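Local coordinates for protein diadenosine Tetraphosphate Hydrolase (Caenorhabditis elegans, PDB 1KTG) that hydrolyses diadenosine tetraphosphate asymmetrically to AMP and ATP, using divalent metal ions such as magnesium, at residues L22-A25 with H31-P34; K54-I59 with H102-W107; V98-S101 with N106-W109. All blocks are in the same frame, centred on the assembly; numbering follows the deposited sequence.

Contact 1 (L22-A25 with H31-P34); sequences LLQA and HWTP. With AMP (adenosine monophosphate), chain J.
Q24 lies over one face of the W32 indole: its CB stands 3.4 Å from the centroid of the six-membered ring, only 7° off the ring normal, a CH-pi contact. CG follows above the five-membered side, 3.5 Å from W32 CE2, because it sits anti to the backbone N (chi1 -167°) and the chain runs on extended. L22 meets the same indole at its rim, with its O near the ring plane beside CZ3, while its CD2 reaches the pyrrolidine of P34. Q24 and W32 form a non-hydrogen-bonded antiparallel pair, and W32 CA closes on L23 O in a CA-H...O contact of 3.1 Å. The neighbouring pair, L23 with T33, is hydrogen-bonded in both directions: L23 N to T33 O at 2.8 Å and T33 N to L23 O at 3.1 Å. These bridges belong to the beta hairpin of strands 17-25 and 32-38 in the Nudix fold, and A25 N carries the pairing one step further with a nearly straight bond (178°) to H31 O at 3.0 Å. Beyond the hairpin bonds, H31 turns its imidazole to the nucleotide. Its NE2 donates to AMP O1P at 2.5 Å, the phosphate oxygen lying in the ring plane, and AMP C2' covers one face of the ring. T33 OG1 donates to P34 O at 2.7 Å and is also hydrogen-bonded to K36, another residue of the AMP pocket. Farther out, I118 of helix 112-119 packs against both L22 and W32.

Contact 2 (K54-I59 with H102-W107); sequences KEEANI and HEHQNW. With MG (magnesium ion), chain I; MG (magnesium ion), chain F; MG (magnesium ion), chain H; OH (hydroxide ion), chain D.
E56 and E103 converge on one magnesium ion, with E56 OE2 at 2.1 Å and E103 OE1 at 2.2 Å from it and 3.0 Å from each other. E56 OE2 also binds a second magnesium, so a single oxygen bridges two ions; E103 instead divides its carboxylate, with OE2 on a third. Extended chains carry the carboxylates from the Nudix-box helix 45-57 and from the loop leading into strand 104-110. E52 is a further carboxylate ligand of the shared ion. On the buried flank H104 presses CE1 to 3.4 Å from E56 OE1, its ring inclined 58° to the carboxylate. Two waters flank CE1: one links E56 O with H104 ND1, 2.8 Å from each; the other, magnesium-bound, donates to E56 OE1 and meets H104 NE2 only weakly. An alanine in place of H104 would probably leave the first water without its imidazole partner and E56 less firmly positioned. E56 and H104 are buried, whereas E103 is partly exposed, its outer magnesium carrying three waters. A hydroxide bridges this ion and the shared one; so many cations probably offset the carboxylates' mutual repulsion and help keep the hydroxide deprotonated.

Contact 3 (V98-S101 with N106-W109); sequences VQLS and NWKW
V98 and L100 face W107 across a wide backbone gap, the closest CA atoms being those of L100 and N106 at 7.5 Å. Segment 98-101 has no regular secondary structure; it is part of the loop that follows strand 81-92 in the Nudix fold and packs against strand 104-110, to which segment 106-109 belongs. Side chains therefore make most of the contact. V98 sets its CG1 over one face of the W107 indole, 3.9 Å from the centroid of the five-membered ring and 18° off its normal, a CH-pi contact. CG1 gets there by lying anti to the backbone N (chi1 168°), while the other methyl, CG2, reaches W109 CZ2 at 4.1 Å, so the two branches of one valine touch two tryptophans. L100 comes to the benzo side of W107, its CG 3.7 Å from CE3 and its CD1 near the ring plane. W107 also packs on L21 of strand 17-25, while W109 touches L21 and makes a cation-pi contact with R12. On the far side of the loop Q99 is joined by a backbone hydrogen bond to A57, at the end of helix 45-57. V98 O lies over the same face of the indole as CG1, 3.6 Å from W107 CH2.

Along the chain, contact 1 closes before either of the others opens, whereas contacts 2 and 3 end on the same strand, 104-110, and share N106 and W107. Their centres lie about 5 Å apart, each about 9 Å from that of contact 1. Strand 17-25 is the connection: it pairs with strand 32-38 on one side and with strand 104-110 on the other, through probable backbone hydrogen bonds of Q24 with Q105 and N106 and of L22 with K108. Helix 45-57 joins the loop of contact 3 through A57 and Q99. The shared sheet brings H31 and T33 of the AMP pocket near the loop carrying E103, while that helix supplies E56 to the magnesium cluster.

Contact 1 (L22-A25 with H31-P34)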
loop_
_atom_site.group_PDB
_atom_site.type_symbol
_atom_site.label_atom_id
_atom_site.label_comp_id
_atom_site.label_asym_id
_atom_site.label_seq_id
_atom_site.Cartn_x
_atom_site.Cartn_y
_atom_site.Cartn_z
ATOM N N LEU A 22 1.916 -6.711 0.941
ATOM C CA LEU A 22 0.785 -6.794 0.036
ATOM C C LEU A 22 -0.323 -7.586 0.710
ATOM O O LEU A 22 -0.049 -8.554 1.450
ATOM C CB LEU A 22 1.174 -7.445 -1.291
ATOM C CG LEU A 22 2.161 -6.655 -2.150
ATOM C CD1 LEU A 22 2.472 -7.438 -3.417
ATOM C CD2 LEU A 22 1.621 -5.282 -2.508
ATOM N N LEU A 23 -1.564 -7.172 0.431
ATOM C CA LEU A 23 -2.782 -7.802 0.954
ATOM C C LEU A 23 -3.637 -8.357 -0.191
ATOM O O LEU A 23 -3.822 -7.721 -1.231
ATOM C CB LEU A 23 -3.621 -6.790 1.731
ATOM C CG LEU A 23 -2.921 -5.914 2.762
ATOM C CD1 LEU A 23 -3.947 -4.979 3.390
ATOM C CD2 LEU A 23 -2.238 -6.755 3.827
ATOM N N GLN A 24 -4.162 -9.553 0.008
ATOM C CA GLN A 24 -4.968 -10.198 -1.006
ATOM C C GLN A 24 -6.448 -10.005 -0.696
ATOM O O GLN A 24 -6.929 -10.383 0.382
ATOM C CB GLN A 24 -4.627 -11.682 -1.091
ATOM C CG GLN A 24 -5.188 -12.334 -2.315
ATOM C CD GLN A 24 -5.072 -13.839 -2.288
ATOM O OE1 GLN A 24 -5.084 -14.452 -1.218
ATOM N NE2 GLN A 24 -4.978 -14.443 -3.469
ATOM N N ALA A 25 -7.166 -9.411 -1.646
ATOM C CA ALA A 25 -8.585 -9.136 -1.482
ATOM C C ALA A 25 -9.359 -10.423 -1.266
ATOM O O ALA A 25 -9.064 -11.445 -1.872
ATOM C CB ALA A 25 -9.122 -8.421 -2.696
ATOM N N HIS A 31 -7.133 -9.765 -6.187
ATOM C CA HIS A 31 -5.863 -9.112 -6.492
ATOM C C HIS A 31 -5.185 -8.639 -5.216
ATOM O O HIS A 31 -5.792 -8.571 -4.149
ATOM C CB HIS A 31 -6.087 -7.922 -7.407
ATOM C CG HIS A 31 -7.042 -6.927 -6.845
ATOM N ND1 HIS A 31 -8.336 -7.257 -6.517
ATOM C CD2 HIS A 31 -6.886 -5.626 -6.515
ATOM C CE1 HIS A 31 -8.947 -6.194 -6.024
ATOM N NE2 HIS A 31 -8.087 -5.191 -6.011
ATOM N N TRP A 32 -3.915 -8.298 -5.360
ATOM C CA TRP A 32 -3.076 -7.881 -4.255
ATOM C C TRP A 32 -2.658 -6.412 -4.374
ATOM O O TRP A 32 -2.192 -5.980 -5.418
ATOM C CB TRP A 32 -1.792 -8.720 -4.265
ATOM C CG TRP A 32 -1.934 -10.210 -4.069
ATOM C CD1 TRP A 32 -2.385 -11.129 -4.977
ATOM C CD2 TRP A 32 -1.566 -10.953 -2.905
ATOM N NE1 TRP A 32 -2.331 -12.395 -4.442
ATOM C CE2 TRP A 32 -1.831 -12.315 -3.168
ATOM C CE3 TRP A 32 -1.040 -10.606 -1.657
ATOM C CZ2 TRP A 32 -1.597 -13.312 -2.235
ATOM C CZ3 TRP A 32 -0.808 -11.592 -0.737
ATOM C CH2 TRP A 32 -1.081 -12.935 -1.028
ATOM N N THR A 33 -2.812 -5.660 -3.292
ATOM C CA THR A 33 -2.365 -4.269 -3.247
ATOM C C THR A 33 -1.884 -3.993 -1.838
ATOM O O THR A 33 -2.154 -4.775 -0.925
ATOM C CB THR A 33 -3.502 -3.274 -3.550
ATOM O OG1 THR A 33 -4.335 -3.138 -2.391
ATOM C CG2 THR A 33 -4.430 -3.754 -4.668
ATOM N N PRO A 34 -1.171 -2.888 -1.644
ATOM C CA PRO A 34 -0.833 -2.462 -0.289
ATOM C C PRO A 34 -2.132 -2.001 0.360
ATOM O O PRO A 34 -3.134 -1.903 -0.350
ATOM C CB PRO A 34 0.130 -1.279 -0.511
ATOM C CG PRO A 34 0.568 -1.403 -1.931
ATOM C CD PRO A 34 -0.618 -1.978 -2.658
HETATM P P AMP J . -9.279 -2.001 -6.023
HETATM O O1P AMP J . -8.083 -2.713 -5.420
HETATM O O2P AMP J . -8.893 -0.615 -6.488
HETATM O O3P AMP J . -10.440 -2.116 -5.080
HETATM O "O5'" AMP J . -9.664 -2.852 -7.336
HETATM C "C5'" AMP J . -10.816 -2.537 -8.110
HETATM C "C4'" AMP J . -10.707 -3.270 -9.435
HETATM O "O4'" AMP J . -9.624 -2.697 -10.160
HETATM C "C3'" AMP J . -10.402 -4.748 -9.250
HETATM O "O3'" AMP J . -11.180 -5.505 -10.164
HETATM C "C2'" AMP J . -8.912 -4.877 -9.523
HETATM O "O2'" AMP J . -8.582 -6.059 -10.238
HETATM C "C1'" AMP J . -8.580 -3.653 -10.363
HETATM N N9 AMP J . -7.274 -3.029 -10.044
HETATM C C8 AMP J . -6.684 -2.891 -8.837
HETATM N N7 AMP J . -5.494 -2.256 -8.978
HETATM C C5 AMP J . -5.314 -1.975 -10.265
HETATM C C6 AMP J . -4.265 -1.315 -11.067
HETATM N N6 AMP J . -3.150 -0.828 -10.469
HETATM N N1 AMP J . -4.449 -1.222 -12.393
HETATM C C2 AMP J . -5.559 -1.707 -12.992
HETATM N N3 AMP J . -6.552 -2.320 -12.308
HETATM C C4 AMP J . -6.485 -2.482 -10.978
HETATM O O HOH W 1 -6.074 -6.131 -2.335
#

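Contact 2 (K54-I59 with H102-W107)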
loop_
_atom_site.group_PDB
_atom_site.type_symbol
_atom_site.label_atom_id
_atom_site.label_comp_id
_atom_site.label_asym_id
_atom_site.label_seq_id
_atom_site.Cartn_x
_atom_site.Cartn_y
_atom_site.Cartn_z
ATOM N N LYS A 54 -4.808 1.237 9.026
ATOM C CA LYS A 54 -5.175 0.754 10.348
ATOM C C LYS A 54 -6.261 -0.304 10.222
ATOM O O LYS A 54 -6.186 -1.359 10.848
ATOM C CB LYS A 54 -5.652 1.912 11.235
ATOM N N GLU A 55 -7.251 -0.042 9.374
ATOM C CA GLU A 55 -8.375 -0.960 9.196
ATOM C C GLU A 55 -7.997 -2.283 8.549
ATOM O O GLU A 55 -8.468 -3.337 8.980
ATOM C CB GLU A 55 -9.475 -0.319 8.334
ATOM C CG GLU A 55 -10.308 0.739 9.041
ATOM C CD GLU A 55 -11.312 1.415 8.121
ATOM O OE1 GLU A 55 -11.453 0.982 6.961
ATOM O OE2 GLU A 55 -11.948 2.395 8.547
ATOM N N GLU A 56 -7.174 -2.226 7.506
ATOM C CA GLU A 56 -6.898 -3.415 6.703
ATOM C C GLU A 56 -5.727 -4.267 7.187
ATOM O O GLU A 56 -5.690 -5.478 6.937
ATOM C CB GLU A 56 -6.698 -3.016 5.237
ATOM C CG GLU A 56 -7.928 -2.342 4.639
ATOM C CD GLU A 56 -7.779 -1.996 3.172
ATOM O OE1 GLU A 56 -6.663 -2.116 2.613
ATOM O OE2 GLU A 56 -8.805 -1.622 2.560
ATOM N N ALA A 57 -4.759 -3.645 7.856
ATOM C CA ALA A 57 -3.569 -4.382 8.284
ATOM C C ALA A 57 -3.290 -4.274 9.778
ATOM O O ALA A 57 -2.361 -4.903 10.276
ATOM C CB ALA A 57 -2.377 -3.924 7.493
ATOM N N ASN A 58 -4.089 -3.481 10.483
ATOM C CA ASN A 58 -3.937 -3.288 11.923
ATOM C C ASN A 58 -2.597 -2.636 12.273
ATOM O O ASN A 58 -2.004 -2.932 13.310
ATOM C CB ASN A 58 -4.113 -4.609 12.677
ATOM C CG ASN A 58 -4.614 -4.419 14.090
ATOM O OD1 ASN A 58 -4.411 -5.278 14.945
ATOM N ND2 ASN A 58 -5.287 -3.310 14.346
ATOM N N ILE A 59 -2.135 -1.756 11.381
ATOM C CA ILE A 59 -0.927 -0.970 11.597
ATOM C C ILE A 59 -1.350 0.486 11.812
ATOM O O ILE A 59 -2.030 1.084 10.955
ATOM C CB ILE A 59 0.016 -1.075 10.404
ATOM C CG1 ILE A 59 0.514 -2.511 10.256
ATOM C CG2 ILE A 59 1.190 -0.125 10.576
ATOM C CD1 ILE A 59 1.218 -2.806 8.939
ATOM N N HIS A 102 -12.237 -8.240 7.147
ATOM C CA HIS A 102 -12.997 -9.036 6.187
ATOM C C HIS A 102 -12.672 -8.703 4.734
ATOM O O HIS A 102 -12.987 -9.490 3.849
ATOM C CB HIS A 102 -14.503 -8.883 6.406
ATOM C CG HIS A 102 -15.023 -7.512 6.114
ATOM N ND1 HIS A 102 -15.287 -7.070 4.834
ATOM C CD2 HIS A 102 -15.357 -6.492 6.941
ATOM C CE1 HIS A 102 -15.737 -5.830 4.883
ATOM N NE2 HIS A 102 -15.797 -5.458 6.150
ATOM N N GLU A 103 -12.026 -7.561 4.493
ATOM C CA GLU A 103 -11.692 -7.145 3.122
ATOM C C GLU A 103 -10.528 -7.917 2.481
ATOM O O GLU A 103 -10.350 -7.858 1.264
ATOM C CB GLU A 103 -11.449 -5.635 3.066
ATOM C CG GLU A 103 -12.733 -4.844 3.276
ATOM C CD GLU A 103 -12.602 -3.354 3.054
ATOM O OE1 GLU A 103 -11.467 -2.828 2.993
ATOM O OE2 GLU A 103 -13.661 -2.712 2.946
ATOM N N HIS A 104 -9.756 -8.646 3.293
ATOM C CA HIS A 104 -8.605 -9.401 2.802
ATOM C C HIS A 104 -8.523 -10.806 3.380
ATOM O O HIS A 104 -9.048 -11.081 4.465
ATOM C CB HIS A 104 -7.312 -8.608 3.022
ATOM C CG HIS A 104 -7.340 -7.292 2.320
ATOM N ND1 HIS A 104 -7.921 -6.176 2.880
ATOM C CD2 HIS A 104 -6.971 -6.938 1.065
ATOM C CE1 HIS A 104 -7.874 -5.182 2.014
ATOM N NE2 HIS A 104 -7.308 -5.616 0.904
ATOM N N GLN A 105 -7.880 -11.699 2.624
ATOM C CA GLN A 105 -7.841 -13.108 2.988
ATOM C C GLN A 105 -6.429 -13.636 3.209
ATOM O O GLN A 105 -6.262 -14.773 3.645
ATOM C CB GLN A 105 -8.553 -13.948 1.922
ATOM C CG GLN A 105 -7.949 -13.848 0.511
ATOM C CD GLN A 105 -8.635 -14.775 -0.475
ATOM O OE1 GLN A 105 -7.982 -15.430 -1.285
ATOM N NE2 GLN A 105 -9.956 -14.844 -0.397
ATOM N N ASN A 106 -5.419 -12.824 2.905
ATOM C CA ASN A 106 -4.027 -13.234 3.109
ATOM C C ASN A 106 -3.111 -12.033 2.909
ATOM O O ASN A 106 -3.558 -10.972 2.487
ATOM C CB ASN A 106 -3.664 -14.334 2.100
ATOM C CG ASN A 106 -2.444 -15.177 2.525
ATOM O OD1 ASN A 106 -1.953 -15.996 1.748
ATOM N ND2 ASN A 106 -1.982 -14.998 3.754
ATOM N N TRP A 107 -1.840 -12.184 3.251
ATOM C CA TRP A 107 -0.865 -11.128 3.035
ATOM C C TRP A 107 0.478 -11.765 2.776
ATOM O O TRP A 107 0.650 -12.959 2.967
ATOM C CB TRP A 107 -0.786 -10.170 4.238
ATOM C CG TRP A 107 -0.024 -10.682 5.439
ATOM C CD1 TRP A 107 1.320 -10.588 5.652
ATOM C CD2 TRP A 107 -0.564 -11.327 6.597
ATOM N NE1 TRP A 107 1.650 -11.152 6.860
ATOM C CE2 TRP A 107 0.509 -11.605 7.464
ATOM C CE3 TRP A 107 -1.851 -11.693 6.996
ATOM C CZ2 TRP A 107 0.338 -12.243 8.689
ATOM C CZ3 TRP A 107 -2.017 -12.328 8.214
ATOM C CH2 TRP A 107 -0.931 -12.598 9.043
HETATM MG MG MG I . -10.650 -0.819 3.130
HETATM MG MG MG F . -8.976 -1.364 0.520
HETATM MG MG MG H . -14.131 -0.772 2.411
HETATM O O OH D . -12.619 0.018 3.443
HETATM O O HOH W 2 -7.233 -2.434 -0.063
HETATM O O HOH W 3 -8.070 -6.260 5.627
HETATM O O HOH W 4 -10.086 -3.190 0.536
HETATM O O HOH W 5 -9.427 -1.194 -1.527
HETATM O O HOH W 6 -14.766 1.373 2.122
HETATM O O HOH W 7 -15.897 -1.468 1.401
HETATM O O HOH W 8 -15.326 -0.764 4.331
#

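Contact 3 (V98-S101 with N106-W109)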
loop_
_atom_site.group_PDB
_atom_site.type_symbol
_atom_site.label_atom_id
_atom_site.label_comp_id
_atom_site.label_asym_id
_atom_site.label_seq_id
_atom_site.Cartn_x
_atom_site.Cartn_y
_atom_site.Cartn_z
ATOM N N VAL A 98 0.811 -8.097 11.410
ATOM C CA VAL A 98 -0.276 -7.761 10.529
ATOM C C VAL A 98 -1.496 -8.594 10.902
ATOM O O VAL A 98 -1.375 -9.780 11.198
ATOM C CB VAL A 98 0.124 -8.072 9.097
ATOM C CG1 VAL A 98 -1.077 -8.015 8.167
ATOM C CG2 VAL A 98 1.211 -7.112 8.651
ATOM N N GLN A 99 -2.660 -7.955 10.887
ATOM C CA GLN A 99 -3.924 -8.618 11.140
ATOM C C GLN A 99 -4.906 -8.074 10.112
ATOM O O GLN A 99 -4.950 -6.863 9.870
ATOM C CB GLN A 99 -4.425 -8.352 12.552
ATOM C CG GLN A 99 -3.761 -9.228 13.590
ATOM C CD GLN A 99 -4.215 -8.912 15.000
ATOM O OE1 GLN A 99 -3.395 -8.841 15.923
ATOM N NE2 GLN A 99 -5.517 -8.717 15.171
ATOM N N LEU A 100 -5.681 -8.970 9.517
ATOM C CA LEU A 100 -6.584 -8.594 8.447
ATOM C C LEU A 100 -8.010 -8.385 8.921
ATOM O O LEU A 100 -8.406 -8.823 10.003
ATOM C CB LEU A 100 -6.590 -9.673 7.358
ATOM C CG LEU A 100 -5.235 -10.097 6.774
ATOM C CD1 LEU A 100 -5.441 -11.159 5.673
ATOM C CD2 LEU A 100 -4.481 -8.898 6.219
ATOM N N SER A 101 -8.767 -7.713 8.062
ATOM C CA SER A 101 -10.185 -7.479 8.253
ATOM C C SER A 101 -10.911 -8.335 7.214
ATOM O O SER A 101 -10.270 -9.060 6.461
ATOM C CB SER A 101 -10.497 -6.003 8.027
ATOM O OG SER A 101 -10.389 -5.681 6.656
ATOM N N ASN A 106 -5.419 -12.824 2.905
ATOM C CA ASN A 106 -4.027 -13.234 3.109
ATOM C C ASN A 106 -3.111 -12.033 2.909
ATOM O O ASN A 106 -3.558 -10.972 2.487
ATOM C CB ASN A 106 -3.664 -14.334 2.100
ATOM C CG ASN A 106 -2.444 -15.177 2.525
ATOM O OD1 ASN A 106 -1.953 -15.996 1.748
ATOM N ND2 ASN A 106 -1.982 -14.998 3.754
ATOM N N TRP A 107 -1.840 -12.184 3.251
ATOM C CA TRP A 107 -0.865 -11.128 3.035
ATOM C C TRP A 107 0.478 -11.765 2.776
ATOM O O TRP A 107 0.650 -12.959 2.967
ATOM C CB TRP A 107 -0.786 -10.170 4.238
ATOM C CG TRP A 107 -0.024 -10.682 5.439
ATOM C CD1 TRP A 107 1.320 -10.588 5.652
ATOM C CD2 TRP A 107 -0.564 -11.327 6.597
ATOM N NE1 TRP A 107 1.650 -11.152 6.860
ATOM C CE2 TRP A 107 0.509 -11.605 7.464
ATOM C CE3 TRP A 107 -1.851 -11.693 6.996
ATOM C CZ2 TRP A 107 0.338 -12.243 8.689
ATOM C CZ3 TRP A 107 -2.017 -12.328 8.214
ATOM C CH2 TRP A 107 -0.931 -12.598 9.043
ATOM N N LYS A 108 1.434 -10.964 2.328
ATOM C CA LYS A 108 2.791 -11.455 2.113
ATOM C C LYS A 108 3.774 -10.307 2.203
ATOM O O LYS A 108 3.488 -9.192 1.755
ATOM C CB LYS A 108 2.928 -12.126 0.748
ATOM C CG LYS A 108 4.214 -12.935 0.598
ATOM C CD LYS A 108 4.265 -13.660 -0.747
ATOM C CE LYS A 108 5.588 -14.374 -0.999
ATOM N NZ LYS A 108 5.730 -14.776 -2.450
ATOM N N TRP A 109 4.920 -10.567 2.816
ATOM C CA TRP A 109 5.996 -9.580 2.821
ATOM C C TRP A 109 6.873 -9.952 1.631
ATOM O O TRP A 109 7.455 -11.035 1.595
ATOM C CB TRP A 109 6.775 -9.627 4.127
ATOM C CG TRP A 109 6.051 -8.971 5.261
ATOM C CD1 TRP A 109 5.350 -9.583 6.252
ATOM C CD2 TRP A 109 5.978 -7.568 5.525
ATOM N NE1 TRP A 109 4.837 -8.646 7.116
ATOM C CE2 TRP A 109 5.214 -7.400 6.689
ATOM C CE3 TRP A 109 6.483 -6.429 4.887
ATOM C CZ2 TRP A 109 4.946 -6.142 7.233
ATOM C CZ3 TRP A 109 6.217 -5.181 5.436
ATOM C CH2 TRP A 109 5.455 -5.052 6.592
#